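Local coordinates for protein hydrolase, haloacid dehalogenase-like family (Chlorobaculum tepidum, PDB 2HCF) that probably acts as a magnesium-dependent hydrolase of the haloacid dehalogenase-like superfamily, its substrate not established, at residues 8-22 with 127-139. Sequence-based numbering, arbitrary orientation.
Sequences LFDIDGTLLKVESMN and KLKLPGIDHYFPF. With MG (magnesium ion), chain B.
Phe137 meets Phe9 with its ring edge: Phe9 CD2 lies near the Phe137 plane, 3.9 Å from Phe137 CE1, while one face of Phe137 carries CB of its neighbour Tyr136. Leu15 CD1 approaches Phe137 CZ obliquely at 3.8 Å and also touches Leu128 CD2, so one methyl bridges the Phe137 ring and the Leu128 side chain of helix 121-129. Leu128 CG in turn abuts Ile11 CD1 at 4.0 Å. Residues Asp10, Asp12 and Thr14 fit the DxDx(T/V) motif of HAD enzymes at the end of strand 5-9; Asp10 OD2 and Asp12 O bind magnesium with Asp178 and three waters. The Asp12 side chain turns from the metal to Lys127. Lys127, extended beyond CG, runs past Val18 CG2 and sets NZ 2.7 Å from Asp12 OD2, a salt bridge on the syn side, 25° out of the carboxylate plane. Asn22 OD1 accepts from Lys127 NZ at 3.1 Å in its carbonyl plane, with a C=O...N angle of 156°. Asn119 bonds both Asp12 OD1 and Lys127 NZ, and Tyr79 holds Asn22 ND2. A methionine in place of Lys127 would probably leave the Asp12 carboxylate without its countercharge and Asn22 OD1 without this donor.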
ATOM      1  N   LEU A   8       1.163  -8.328  -6.175  1.00 18.51           N
ATOM      2  CA  LEU A   8       1.009  -6.932  -5.781  1.00 19.23           C
ATOM      3  C   LEU A   8       0.954  -6.827  -4.254  1.00 18.67           C
ATOM      4  O   LEU A   8       0.137  -7.463  -3.598  1.00 19.46           O
ATOM      5  CB  LEU A   8      -0.251  -6.350  -6.433  1.00 19.79           C
ATOM      6  CG  LEU A   8      -0.314  -6.371  -7.964  1.00 20.56           C
ATOM      7  CD1 LEU A   8      -1.696  -5.952  -8.418  1.00 20.62           C
ATOM      8  CD2 LEU A   8       0.746  -5.484  -8.588  1.00 23.47           C
ATOM      9  N   PHE A   9       1.832  -6.004  -3.705  1.00 18.79           N
ATOM     10  CA  PHE A   9       2.025  -5.833  -2.266  1.00 18.46           C
ATOM     11  C   PHE A   9       1.620  -4.436  -1.828  1.00 18.79           C
ATOM     12  O   PHE A   9       2.033  -3.408  -2.446  1.00 18.21           O
ATOM     13  CB  PHE A   9       3.510  -5.950  -1.914  1.00 17.71           C
ATOM     14  CG  PHE A   9       4.021  -7.372  -1.756  1.00 17.25           C
ATOM     15  CD1 PHE A   9       3.952  -8.009  -0.519  1.00 17.31           C
ATOM     16  CD2 PHE A   9       4.662  -8.033  -2.809  1.00 17.09           C
ATOM     17  CE1 PHE A   9       4.449  -9.294  -0.356  1.00 17.67           C
ATOM     18  CE2 PHE A   9       5.150  -9.306  -2.653  1.00 16.14           C
ATOM     19  CZ  PHE A   9       5.042  -9.938  -1.417  1.00 18.31           C
ATOM     20  N   ASP A  10       0.820  -4.409  -0.768  1.00 19.28           N
ATOM     21  CA  ASP A  10       0.646  -3.245   0.113  1.00 19.15           C
ATOM     22  C   ASP A  10       1.933  -2.946   0.888  1.00 19.16           C
ATOM     23  O   ASP A  10       2.741  -3.827   1.042  1.00 18.35           O
ATOM     24  CB  ASP A  10      -0.475  -3.589   1.080  1.00 20.33           C
ATOM     25  CG  ASP A  10      -0.776  -2.465   2.051  1.00 21.95           C
ATOM     26  OD1 ASP A  10      -1.164  -1.393   1.548  1.00 21.62           O
ATOM     27  OD2 ASP A  10      -0.653  -2.685   3.290  1.00 17.17           O
ATOM     28  N   ILE A  11       2.136  -1.702   1.339  1.00 18.90           N
ATOM     29  CA  ILE A  11       3.316  -1.311   2.116  1.00 18.30           C
ATOM     30  C   ILE A  11       3.054  -1.372   3.647  1.00 18.75           C
ATOM     31  O   ILE A  11       3.538  -2.300   4.333  1.00 17.90           O
ATOM     32  CB  ILE A  11       3.817   0.075   1.672  1.00 18.86           C
ATOM     33  CG1 ILE A  11       4.100   0.060   0.153  1.00 17.56           C
ATOM     34  CG2 ILE A  11       5.048   0.494   2.475  1.00 17.57           C
ATOM     35  CD1 ILE A  11       4.668   1.344  -0.390  1.00 17.81           C
ATOM     36  N   ASP A  12       2.260  -0.434   4.178  1.00 18.82           N
ATOM     37  CA  ASP A  12       2.143  -0.250   5.632  1.00 18.82           C
ATOM     38  C   ASP A  12       1.363  -1.377   6.276  1.00 18.80           C
ATOM     39  O   ASP A  12       0.257  -1.724   5.804  1.00 17.18           O
ATOM     40  CB  ASP A  12       1.514   1.097   5.979  1.00 19.00           C
ATOM     41  CG  ASP A  12       2.350   2.279   5.435  1.00 21.09           C
ATOM     42  OD1 ASP A  12       2.285   2.516   4.222  1.00 24.07           O
ATOM     43  OD2 ASP A  12       3.076   2.923   6.204  1.00 22.96           O
ATOM     44  N   GLY A  13       1.979  -1.979   7.293  1.00 19.06           N
ATOM     45  CA  GLY A  13       1.399  -3.143   8.001  1.00 18.44           C
ATOM     46  C   GLY A  13       1.506  -4.482   7.268  1.00 18.70           C
ATOM     47  O   GLY A  13       0.948  -5.477   7.745  1.00 18.32           O
ATOM     48  N   THR A  14       2.200  -4.488   6.116  1.00 17.92           N
ATOM     49  CA  THR A  14       2.441  -5.651   5.281  1.00 17.11           C
ATOM     50  C   THR A  14       3.939  -5.857   5.048  1.00 17.29           C
ATOM     51  O   THR A  14       4.490  -6.921   5.360  1.00 17.28           O
ATOM     52  CB  THR A  14       1.735  -5.500   3.929  1.00 17.19           C
ATOM     53  OG1 THR A  14       0.317  -5.329   4.131  1.00 14.03           O
ATOM     54  CG2 THR A  14       1.954  -6.713   3.044  1.00 17.54           C
ATOM     55  N   LEU A  15       4.594  -4.845   4.500  1.00 17.63           N
ATOM     56  CA  LEU A  15       6.072  -4.906   4.354  1.00 17.02           C
ATOM     57  C   LEU A  15       6.809  -4.241   5.497  1.00 17.43           C
ATOM     58  O   LEU A  15       7.898  -4.657   5.878  1.00 16.47           O
ATOM     59  CB  LEU A  15       6.489  -4.241   3.052  1.00 17.02           C
ATOM     60  CG  LEU A  15       5.888  -4.812   1.761  1.00 18.38           C
ATOM     61  CD1 LEU A  15       6.306  -3.925   0.565  1.00 17.76           C
ATOM     62  CD2 LEU A  15       6.369  -6.235   1.565  1.00 19.46           C
ATOM     63  N   LEU A  16       6.250  -3.159   6.000  1.00 17.29           N
ATOM     64  CA  LEU A  16       6.921  -2.371   7.019  1.00 17.48           C
ATOM     65  C   LEU A  16       5.906  -1.563   7.794  1.00 17.47           C
ATOM     66  O   LEU A  16       4.707  -1.531   7.430  1.00 16.37           O
ATOM     67  CB  LEU A  16       7.971  -1.456   6.379  1.00 17.64           C
ATOM     68  CG  LEU A  16       7.501  -0.460   5.277  1.00 18.26           C
ATOM     69  CD1 LEU A  16       6.851   0.806   5.848  1.00 19.49           C
ATOM     70  CD2 LEU A  16       8.732  -0.052   4.427  1.00 18.91           C
ATOM     71  N   LYS A  17       6.403  -0.956   8.876  1.00 18.46           N
ATOM     72  CA  LYS A  17       5.683   0.039   9.666  1.00 19.17           C
ATOM     73  C   LYS A  17       6.538   1.253   9.866  1.00 19.88           C
ATOM     74  O   LYS A  17       7.773   1.172   9.829  1.00 20.60           O
ATOM     75  CB  LYS A  17       5.293  -0.500  11.032  1.00 19.47           C
ATOM     76  CG  LYS A  17       4.216  -1.567  10.920  1.00 19.38           C
ATOM     77  CD  LYS A  17       3.803  -2.101  12.254  1.00 18.96           C
ATOM     78  CE  LYS A  17       2.753  -3.201  12.039  1.00 18.41           C
ATOM     79  NZ  LYS A  17       2.299  -3.841  13.302  1.00 17.47           N
ATOM     80  N   VAL A  18       5.851   2.384  10.055  1.00 20.90           N
ATOM     81  CA  VAL A  18       6.497   3.665  10.270  1.00 21.46           C
ATOM     82  C   VAL A  18       6.144   4.192  11.632  1.00 22.04           C
ATOM     83  O   VAL A  18       5.046   3.975  12.120  1.00 21.56           O
ATOM     84  CB  VAL A  18       6.069   4.718   9.233  1.00 21.45           C
ATOM     85  CG1 VAL A  18       7.027   5.954   9.308  1.00 23.15           C
ATOM     86  CG2 VAL A  18       6.119   4.122   7.830  1.00 23.72           C
ATOM     87  N   GLU A  19       7.081   4.944  12.193  1.00 23.21           N
ATOM     88  CA  GLU A  19       6.931   5.574  13.489  1.00 24.25           C
ATOM     89  C   GLU A  19       5.822   6.653  13.433  1.00 24.21           C
ATOM     90  O   GLU A  19       5.439   7.075  12.360  1.00 22.28           O
ATOM     91  CB  GLU A  19       8.325   6.100  13.872  1.00 25.17           C
ATOM     92  CG  GLU A  19       8.462   6.736  15.154  1.00 29.59           C
ATOM     93  CD  GLU A  19       8.151   5.856  16.313  1.00 32.43           C
ATOM     94  OE1 GLU A  19       8.980   4.986  16.662  1.00 37.65           O
ATOM     95  OE2 GLU A  19       7.096   6.098  16.909  1.00 34.19           O
ATOM     96  N   SER A  20       5.263   7.022  14.597  1.00 25.02           N
ATOM     97  CA  SER A  20       4.121   7.987  14.717  1.00 25.34           C
ATOM     98  C   SER A  20       4.356   9.396  14.131  1.00 25.34           C
ATOM     99  O   SER A  20       3.406  10.160  13.925  1.00 24.82           O
ATOM    100  CB  SER A  20       3.731   8.154  16.195  1.00 25.87           C
ATOM    101  OG  SER A  20       4.811   8.728  16.929  1.00 25.97           O
HETATM  102  N   MSE A  21       5.613   9.745  13.903  1.00 25.17           N
HETATM  103  CA  MSE A  21       5.963  10.934  13.125  1.00 25.80           C
HETATM  104  C   MSE A  21       5.221  11.049  11.775  1.00 26.01           C
HETATM  105  O   MSE A  21       4.958  12.151  11.307  1.00 25.86           O
HETATM  106  CB  MSE A  21       7.483  10.980  12.902  1.00 25.29           C
HETATM  107  CG  MSE A  21       8.060   9.815  12.108  1.00 25.04           C
HETATM  108 SE   MSE A  21       7.998  10.036  10.162  0.75 21.99          SE
HETATM  109  CE  MSE A  21       9.115  11.518   9.967  1.00 23.88           C
ATOM    110  N   ASN A  22       4.869   9.927  11.154  1.00 26.02           N
ATOM    111  CA  ASN A  22       4.144   9.971   9.876  1.00 25.70           C
ATOM    112  C   ASN A  22       2.860  10.797  10.002  1.00 24.86           C
ATOM    113  O   ASN A  22       2.573  11.656   9.171  1.00 24.87           O
ATOM    114  CB  ASN A  22       3.834   8.544   9.390  1.00 25.12           C
ATOM    115  CG  ASN A  22       3.545   8.458   7.871  1.00 27.83           C
ATOM    116  OD1 ASN A  22       3.433   7.354   7.323  1.00 30.38           O
ATOM    117  ND2 ASN A  22       3.405   9.598   7.206  1.00 27.09           N
ATOM    118  N   LYS A 127       9.511   5.385   2.008  1.00 15.17           N
ATOM    119  CA  LYS A 127       9.453   4.400   3.081  1.00 15.10           C
ATOM    120  C   LYS A 127      10.223   3.079   2.726  1.00 15.40           C
ATOM    121  O   LYS A 127      10.831   2.448   3.588  1.00 16.52           O
ATOM    122  CB  LYS A 127       7.977   4.053   3.366  1.00 15.02           C
ATOM    123  CG  LYS A 127       7.162   5.139   4.048  1.00 12.97           C
ATOM    124  CD  LYS A 127       5.658   4.732   4.205  1.00 13.67           C
ATOM    125  CE  LYS A 127       4.833   5.833   4.808  1.00 15.43           C
ATOM    126  NZ  LYS A 127       3.376   5.367   4.987  1.00 15.09           N
ATOM    127  N   LEU A 128      10.097   2.618   1.481  1.00 15.23           N
ATOM    128  CA  LEU A 128      10.692   1.356   1.032  1.00 14.74           C
ATOM    129  C   LEU A 128      12.203   1.531   0.848  1.00 15.25           C
ATOM    130  O   LEU A 128      12.992   0.621   1.117  1.00 16.36           O
ATOM    131  CB  LEU A 128      10.061   0.905  -0.302  1.00 13.89           C
ATOM    132  CG  LEU A 128       8.557   0.570  -0.352  1.00 12.78           C
ATOM    133  CD1 LEU A 128       8.247   0.387  -1.807  1.00 13.20           C
ATOM    134  CD2 LEU A 128       8.245  -0.649   0.413  1.00 12.90           C
ATOM    135  N   LYS A 129      12.605   2.725   0.435  1.00 17.15           N
ATOM    136  CA  LYS A 129      14.038   3.039   0.211  1.00 19.07           C
ATOM    137  C   LYS A 129      14.896   3.085   1.483  1.00 18.69           C
ATOM    138  O   LYS A 129      16.141   2.758   1.478  1.00 17.41           O
ATOM    139  CB  LYS A 129      14.154   4.409  -0.471  1.00 19.89           C
ATOM    140  CG  LYS A 129      14.012   4.415  -1.994  1.00 22.79           C
ATOM    141  CD  LYS A 129      14.402   5.771  -2.596  1.00 23.47           C
ATOM    142  CE  LYS A 129      13.831   5.965  -4.035  1.00 26.52           C
ATOM    143  NZ  LYS A 129      14.876   5.859  -5.117  1.00 31.46           N
ATOM    144  N   LEU A 130      14.304   3.574   2.563  1.00 18.61           N
ATOM    145  CA  LEU A 130      15.037   3.660   3.844  1.00 19.20           C
ATOM    146  C   LEU A 130      15.606   2.302   4.245  1.00 18.69           C
ATOM    147  O   LEU A 130      16.797   2.172   4.367  1.00 17.93           O
ATOM    148  CB  LEU A 130      14.192   4.326   4.934  1.00 18.39           C
ATOM    149  CG  LEU A 130      14.000   5.818   4.698  1.00 19.35           C
ATOM    150  CD1 LEU A 130      12.976   6.413   5.604  1.00 18.08           C
ATOM    151  CD2 LEU A 130      15.328   6.559   4.866  1.00 19.19           C
ATOM    152  N   PRO A 131      14.770   1.260   4.372  1.00 18.32           N
ATOM    153  CA  PRO A 131      15.324  -0.082   4.593  1.00 19.24           C
ATOM    154  C   PRO A 131      15.859  -0.828   3.344  1.00 19.57           C
ATOM    155  O   PRO A 131      16.289  -1.976   3.445  1.00 20.41           O
ATOM    156  CB  PRO A 131      14.136  -0.831   5.211  1.00 19.16           C
ATOM    157  CG  PRO A 131      12.991  -0.218   4.577  1.00 18.03           C
ATOM    158  CD  PRO A 131      13.307   1.232   4.394  1.00 19.18           C
ATOM    159  N   GLY A 132      15.863  -0.190   2.182  1.00 19.05           N
ATOM    160  CA  GLY A 132      16.503  -0.772   1.003  1.00 19.77           C
ATOM    161  C   GLY A 132      15.760  -1.909   0.335  1.00 19.06           C
ATOM    162  O   GLY A 132      16.396  -2.895  -0.089  1.00 18.83           O
ATOM    163  N   ILE A 133      14.428  -1.787   0.259  1.00 19.04           N
ATOM    164  CA  ILE A 133      13.618  -2.758  -0.455  1.00 19.66           C
ATOM    165  C   ILE A 133      12.777  -2.130  -1.575  1.00 19.36           C
ATOM    166  O   ILE A 133      11.851  -2.754  -2.066  1.00 19.24           O
ATOM    167  CB  ILE A 133      12.663  -3.575   0.488  1.00 19.62           C
ATOM    168  CG1 ILE A 133      11.717  -2.661   1.241  1.00 20.09           C
ATOM    169  CG2 ILE A 133      13.461  -4.409   1.485  1.00 20.52           C
ATOM    170  CD1 ILE A 133      10.556  -3.399   1.785  1.00 20.30           C
ATOM    171  N   ASP A 134      13.082  -0.900  -1.965  1.00 19.68           N
ATOM    172  CA  ASP A 134      12.346  -0.242  -3.067  1.00 18.87           C
ATOM    173  C   ASP A 134      12.700  -0.871  -4.413  1.00 18.52           C
ATOM    174  O   ASP A 134      11.851  -0.970  -5.319  1.00 18.00           O
ATOM    175  CB  ASP A 134      12.654   1.261  -3.066  1.00 19.31           C
ATOM    176  CG  ASP A 134      11.989   2.013  -4.215  1.00 20.44           C
ATOM    177  OD1 ASP A 134      10.751   2.085  -4.234  1.00 19.58           O
ATOM    178  OD2 ASP A 134      12.699   2.542  -5.093  1.00 21.13           O
ATOM    179  N   HIS A 135      13.973  -1.257  -4.551  1.00 18.79           N
ATOM    180  CA  HIS A 135      14.541  -1.802  -5.793  1.00 18.88           C
ATOM    181  C   HIS A 135      13.772  -3.051  -6.316  1.00 19.91           C
ATOM    182  O   HIS A 135      13.771  -3.343  -7.527  1.00 20.25           O
ATOM    183  CB  HIS A 135      16.048  -2.064  -5.592  1.00 18.99           C
ATOM    184  CG  HIS A 135      16.337  -3.164  -4.621  1.00 16.89           C
ATOM    185  ND1 HIS A 135      16.352  -4.489  -4.995  1.00 14.19           N
ATOM    186  CD2 HIS A 135      16.552  -3.146  -3.282  1.00 17.87           C
ATOM    187  CE1 HIS A 135      16.570  -5.241  -3.931  1.00 14.53           C
ATOM    188  NE2 HIS A 135      16.673  -4.451  -2.875  1.00 16.10           N
ATOM    189  N   TYR A 136      13.059  -3.746  -5.438  1.00 19.28           N
ATOM    190  CA  TYR A 136      12.278  -4.907  -5.849  1.00 19.51           C
ATOM    191  C   TYR A 136      11.040  -4.573  -6.709  1.00 19.07           C
ATOM    192  O   TYR A 136      10.471  -5.458  -7.351  1.00 19.60           O
ATOM    193  CB  TYR A 136      11.766  -5.678  -4.624  1.00 19.65           C
ATOM    194  CG  TYR A 136      12.823  -6.323  -3.795  1.00 19.88           C
ATOM    195  CD1 TYR A 136      13.502  -7.458  -4.246  1.00 18.91           C
ATOM    196  CD2 TYR A 136      13.166  -5.801  -2.546  1.00 19.06           C
ATOM    197  CE1 TYR A 136      14.494  -8.038  -3.469  1.00 20.00           C
ATOM    198  CE2 TYR A 136      14.137  -6.383  -1.773  1.00 20.59           C
ATOM    199  CZ  TYR A 136      14.792  -7.491  -2.225  1.00 18.22           C
ATOM    200  OH  TYR A 136      15.778  -8.029  -1.431  1.00 21.32           O
ATOM    201  N   PHE A 137      10.590  -3.330  -6.692  1.00 19.30           N
ATOM    202  CA  PHE A 137       9.277  -2.989  -7.244  1.00 18.44           C
ATOM    203  C   PHE A 137       9.361  -2.046  -8.470  1.00 18.88           C
ATOM    204  O   PHE A 137       9.469  -0.827  -8.325  1.00 18.55           O
ATOM    205  CB  PHE A 137       8.431  -2.363  -6.160  1.00 18.68           C
ATOM    206  CG  PHE A 137       8.195  -3.268  -4.990  1.00 18.09           C
ATOM    207  CD1 PHE A 137       7.247  -4.280  -5.065  1.00 16.82           C
ATOM    208  CD2 PHE A 137       8.922  -3.112  -3.816  1.00 18.16           C
ATOM    209  CE1 PHE A 137       7.024  -5.118  -3.988  1.00 18.07           C
ATOM    210  CE2 PHE A 137       8.714  -3.942  -2.731  1.00 19.31           C
ATOM    211  CZ  PHE A 137       7.744  -4.949  -2.812  1.00 17.82           C
ATOM    212  N   PRO A 138       9.298  -2.612  -9.686  1.00 18.76           N
ATOM    213  CA  PRO A 138       9.460  -1.819 -10.893  1.00 18.54           C
ATOM    214  C   PRO A 138       8.271  -0.921 -11.256  1.00 18.01           C
ATOM    215  O   PRO A 138       8.423  -0.049 -12.096  1.00 17.86           O
ATOM    216  CB  PRO A 138       9.702  -2.901 -11.968  1.00 19.54           C
ATOM    217  CG  PRO A 138       8.931  -4.057 -11.487  1.00 19.28           C
ATOM    218  CD  PRO A 138       9.038  -4.028  -9.992  1.00 19.32           C
ATOM    219  N   PHE A 139       7.089  -1.139 -10.659  1.00 17.30           N
ATOM    220  CA  PHE A 139       5.919  -0.335 -10.976  1.00 17.55           C
ATOM    221  C   PHE A 139       4.913  -0.501  -9.864  1.00 16.74           C
ATOM    222  O   PHE A 139       5.118  -1.329  -8.969  1.00 17.19           O
ATOM    223  CB  PHE A 139       5.275  -0.789 -12.312  1.00 18.20           C
ATOM    224  CG  PHE A 139       4.390  -1.990 -12.176  1.00 17.96           C
ATOM    225  CD1 PHE A 139       4.923  -3.213 -11.882  1.00 18.41           C
ATOM    226  CD2 PHE A 139       3.013  -1.881 -12.278  1.00 19.44           C
ATOM    227  CE1 PHE A 139       4.122  -4.319 -11.711  1.00 16.65           C
ATOM    228  CE2 PHE A 139       2.208  -2.990 -12.103  1.00 19.57           C
ATOM    229  CZ  PHE A 139       2.747  -4.191 -11.831  1.00 18.48           C
TER
HETATM  230 MG    MG B 300      -1.655  -1.848   4.855  1.00 15.09          MG
HETATM  231  O   HOH W   1      -1.539   0.149   4.138  1.00 16.02           O
HETATM  232  O   HOH W   2      -2.361  -1.085   6.844  1.00 17.21           O
HETATM  233  O   HOH W   3      -3.382  -1.893   3.715  1.00 13.89           O